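Local coordinates for protein geranyltranstransferase (Marinomonas sp. MED121, PDB 4F62) that probably condenses isopentenyl diphosphate with allylic diphosphates to build short-chain prenyl diphosphates, at residues N31-H34 and N35-Y39; E172-Q175 and M176-K180. All blocks are in the same frame, centred on the assembly; numbering follows the deposited sequence.

Contact 1: residues N31-H34 and N35-Y39; sequences NQLH and NAMRY
His34 meets two side chains from the next turn of its helix, Met37 and Arg38. The sulfur of Met37 lies in the plane of the imidazole, at its edge, with SD 3.9 Å from His34 CD2 and 5.0 Å from the ring centroid; this is a Met-aromatic contact made at the rim of the ring, the two side chains running side by side. The same sulfur touches Leu33 CG at 4.0 Å, so Met37 bridges its i-3 and i-4 neighbours. Arg38 reaches back along the helix: with CG beside the backbone N (chi1 -72°) and the chain extended as far as NE, NH2 in the modelled conformer lies 3.5 Å from His34 CB. In that conformer NH1 makes a salt bridge with Asp26.

Behind these side chains stands the backbone ladder. Met37 N donates to Leu33 O at 3.0 Å and Arg38 N to His34 O at 2.8 Å, which sets the spacing of the residues in contact. Further out, Met37 packs on Ala117 and Leu118 of helix 108-126, His34 rests on Tyr27, and Leu33 meets Thr155 of the second subunit. The whole is the i to i+3 and i+4 pattern of an amphipathic alpha-helix, here the short helix 31-41, which packs on helix 108-126 and also touches the second subunit in an all-helical isoprenoid synthase fold.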
# COMPACT_ATOMS: atom_id res chain seq x y z
N ASN A 31 -3.71 -18.26 5.94
CA ASN A 31 -3.93 -18.53 7.37
C ASN A 31 -2.81 -18.00 8.27
O ASN A 31 -3.07 -17.21 9.18
CB ASN A 31 -4.19 -20.01 7.62
CG ASN A 31 -5.62 -20.42 7.29
OD1 ASN A 31 -6.48 -19.56 7.04
ND2 ASN A 31 -5.89 -21.73 7.29
N GLN A 32 -1.57 -18.41 8.01
CA GLN A 32 -0.42 -17.93 8.77
C GLN A 32 -0.27 -16.41 8.73
O GLN A 32 -0.05 -15.76 9.76
CB GLN A 32 0.88 -18.60 8.30
CG GLN A 32 0.94 -20.08 8.63
CD GLN A 32 0.60 -20.35 10.08
OE1 GLN A 32 -0.44 -20.94 10.39
NE2 GLN A 32 1.47 -19.91 10.99
N LEU A 33 -0.39 -15.85 7.53
CA LEU A 33 -0.27 -14.41 7.35
C LEU A 33 -1.31 -13.67 8.18
O LEU A 33 -1.01 -12.68 8.84
CB LEU A 33 -0.43 -14.05 5.88
CG LEU A 33 -0.25 -12.57 5.53
CD1 LEU A 33 1.16 -12.12 5.89
CD2 LEU A 33 -0.53 -12.32 4.05
N HIS A 34 -2.55 -14.15 8.13
CA HIS A 34 -3.65 -13.50 8.82
C HIS A 34 -3.46 -13.57 10.33
O HIS A 34 -3.84 -12.65 11.05
CB HIS A 34 -4.99 -14.15 8.44
CG HIS A 34 -5.49 -13.73 7.08
ND1 HIS A 34 -6.48 -14.43 6.43
CD2 HIS A 34 -5.16 -12.70 6.29
CE1 HIS A 34 -6.73 -13.84 5.26
NE2 HIS A 34 -5.94 -12.78 5.16
N ASN A 35 -2.90 -14.68 10.82
CA ASN A 35 -2.62 -14.80 12.24
C ASN A 35 -1.72 -13.66 12.71
O ASN A 35 -2.03 -12.99 13.69
CB ASN A 35 -2.00 -16.16 12.55
CG ASN A 35 -3.03 -17.27 12.51
OD1 ASN A 35 -4.24 -17.01 12.61
ND2 ASN A 35 -2.57 -18.51 12.36
N ALA A 36 -0.63 -13.43 11.99
CA ALA A 36 0.30 -12.35 12.32
C ALA A 36 -0.36 -10.98 12.17
O ALA A 36 -0.16 -10.10 13.01
CB ALA A 36 1.54 -12.44 11.46
N MET A 37 -1.14 -10.80 11.11
CA MET A 37 -1.85 -9.55 10.87
C MET A 37 -2.79 -9.24 12.02
O MET A 37 -2.81 -8.11 12.52
CB MET A 37 -2.64 -9.60 9.56
CG MET A 37 -1.80 -9.43 8.30
SD MET A 37 -2.77 -9.70 6.80
CE MET A 37 -3.51 -8.08 6.54
N ARG A 38 -3.56 -10.24 12.42
CA ARG A 38 -4.53 -10.08 13.50
C ARG A 38 -3.87 -9.82 14.84
O ARG A 38 -4.37 -9.04 15.65
CB ARG A 38 -5.44 -11.31 13.60
CG ARG A 38 -6.45 -11.42 12.46
CD ARG A 38 -7.47 -12.53 12.70
NE ARG A 38 -8.45 -12.60 11.63
CZ ARG A 38 -8.51 -13.57 10.72
NH1 ARG A 38 -9.45 -13.55 9.77
NH2 ARG A 38 -7.64 -14.58 10.75
N TYR A 39 -2.74 -10.49 15.09
CA TYR A 39 -2.01 -10.33 16.35
C TYR A 39 -1.62 -8.87 16.53
O TYR A 39 -1.67 -8.33 17.63
CB TYR A 39 -0.77 -11.24 16.39
CG TYR A 39 0.07 -11.03 17.63
CD1 TYR A 39 -0.45 -11.31 18.89
CD2 TYR A 39 1.37 -10.55 17.55
CE1 TYR A 39 0.30 -11.12 20.04
CE2 TYR A 39 2.14 -10.36 18.70
CZ TYR A 39 1.60 -10.65 19.94
OH TYR A 39 2.33 -10.46 21.09

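Contact 2: residues E172-Q175 and M176-K180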
# COMPACT_ATOMS: atom_id res chain seq x y z
N GLU A 172 13.47 21.72 12.25
CA GLU A 172 13.68 20.37 11.75
C GLU A 172 12.90 19.35 12.58
O GLU A 172 12.33 18.41 12.02
CB GLU A 172 15.18 20.04 11.72
CG GLU A 172 15.90 20.72 10.57
CD GLU A 172 17.40 20.64 10.68
OE1 GLU A 172 17.93 20.70 11.82
OE2 GLU A 172 18.06 20.52 9.63
N LEU A 173 12.86 19.55 13.89
CA LEU A 173 12.11 18.65 14.76
C LEU A 173 10.63 18.70 14.43
O LEU A 173 9.98 17.65 14.26
CB LEU A 173 12.33 18.99 16.24
CG LEU A 173 11.69 18.01 17.24
CD1 LEU A 173 12.18 16.61 16.97
CD2 LEU A 173 12.01 18.42 18.67
N GLU A 174 10.09 19.91 14.30
CA GLU A 174 8.70 20.07 13.89
C GLU A 174 8.44 19.40 12.54
O GLU A 174 7.47 18.64 12.40
CB GLU A 174 8.27 21.54 13.82
CG GLU A 174 6.79 21.66 13.42
CD GLU A 174 6.44 22.92 12.63
OE1 GLU A 174 7.36 23.64 12.18
OE2 GLU A 174 5.23 23.18 12.44
N GLN A 175 9.29 19.67 11.55
CA GLN A 175 9.12 19.05 10.23
C GLN A 175 9.06 17.52 10.32
O GLN A 175 8.23 16.87 9.67
CB GLN A 175 10.25 19.47 9.28
CG GLN A 175 10.18 18.72 7.92
CD GLN A 175 11.17 19.27 6.91
OE1 GLN A 175 12.37 19.03 7.00
NE2 GLN A 175 10.66 20.05 5.95
N MET A 176 9.95 16.95 11.13
CA MET A 176 10.01 15.51 11.31
C MET A 176 8.70 14.95 11.87
O MET A 176 8.18 13.95 11.36
CB MET A 176 11.18 15.14 12.23
CG MET A 176 11.52 13.67 12.25
SD MET A 176 10.58 12.79 13.50
CE MET A 176 11.72 13.04 14.90
N HIS A 177 8.18 15.58 12.91
CA HIS A 177 6.96 15.08 13.55
C HIS A 177 5.74 15.25 12.67
O HIS A 177 4.85 14.40 12.65
CB HIS A 177 6.73 15.75 14.92
CG HIS A 177 7.65 15.25 15.98
ND1 HIS A 177 8.22 16.07 16.93
CD2 HIS A 177 8.12 14.00 16.25
CE1 HIS A 177 8.99 15.37 17.74
NE2 HIS A 177 8.93 14.10 17.34
N VAL A 178 5.68 16.37 11.95
CA VAL A 178 4.56 16.65 11.06
C VAL A 178 4.42 15.56 9.99
O VAL A 178 3.31 15.20 9.60
CB VAL A 178 4.70 18.07 10.45
CG1 VAL A 178 3.76 18.27 9.29
CG2 VAL A 178 4.43 19.11 11.53
N HIS A 179 5.55 15.01 9.55
CA HIS A 179 5.53 13.91 8.59
C HIS A 179 5.29 12.57 9.30
O HIS A 179 4.40 11.80 8.93
CB HIS A 179 6.84 13.87 7.80
CG HIS A 179 6.97 14.97 6.78
ND1 HIS A 179 7.30 16.26 7.11
CD2 HIS A 179 6.78 14.96 5.44
CE1 HIS A 179 7.33 17.00 6.02
NE2 HIS A 179 7.01 16.23 4.99
N LYS A 180 6.08 12.32 10.35
CA LYS A 180 6.11 11.00 10.99
C LYS A 180 4.80 10.60 11.68
O LYS A 180 4.38 9.45 11.58
CB LYS A 180 7.27 10.91 11.99
CG LYS A 180 7.47 9.51 12.53
CD LYS A 180 8.58 9.45 13.58
CE LYS A 180 8.86 8.00 13.95
NZ LYS A 180 9.81 7.86 15.10
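The imidazole of His179 presents an edge to the backbone of Gln175: ND1 donates to Gln175 O at 2.8 Å, and the acceptor lies close to the ring plane. The bond is fairly straight at hydrogen, 164°. Gln175 O also receives the backbone N of His179, a longer bond of 3.3 Å, and the two donors approach from opposite faces of the carbonyl plane. One residue therefore grips the oxygen twice, and its ring is held against its own helix. On the ring's other nitrogen, His179 NE2 is hydrogen-bonded to Tyr27 OH of the second subunit. Gln175 CG adds a contact of 3.8 Å to His179 CE1, its amide standing nearly upright to the ring, 83° between planes.

The second imidazole, His177, is approached obliquely by Leu173, whose CD1 comes to 3.5 Å from His177 CE1. Leu173 CG sits anti to the backbone N (chi1 -175°), which directs the branch toward His177, where CG and CD1 both meet CE1; the same CD1 lies 4.2 Å from Met176 CE. His177 ND1 is hydrogen-bonded to Tyr249 OH, and the two rings also meet. Glu174 CG runs alongside Val178 CG2 at 4.0 Å, the two side chains pointing the same way.

The helix widens into a pi-type turn at 178-180, which includes His179. Around this part of helix 170-194, Leu173 and His177 face Tyr249 of helix 249-273, Glu174 and Val178 pack on His212 of helix 201-226, Met176 touches helix 153-162, and Gln175 and His179 meet Pro29 of the second subunit.

How the contacts relate
Contact 1 comes first along the chain, on helix 31-41, and contact 2 follows much later, on helix 170-194; both belong to the polyprenyl synthetase part of the protein. Their centres are 32 Å apart and their nearest atoms about 19 Å, so within one subunit they do not touch. What they share is the dimer interface. Tyr27, which packs on His34 in its own chain, is also hydrogen-bonded to His179 of the other subunit, and Thr155 touches His179 in its own chain while meeting Leu33 of the partner. Two sites far apart in one chain are thus linked across the dimer through the same residues, and each joins its helix to the second subunit.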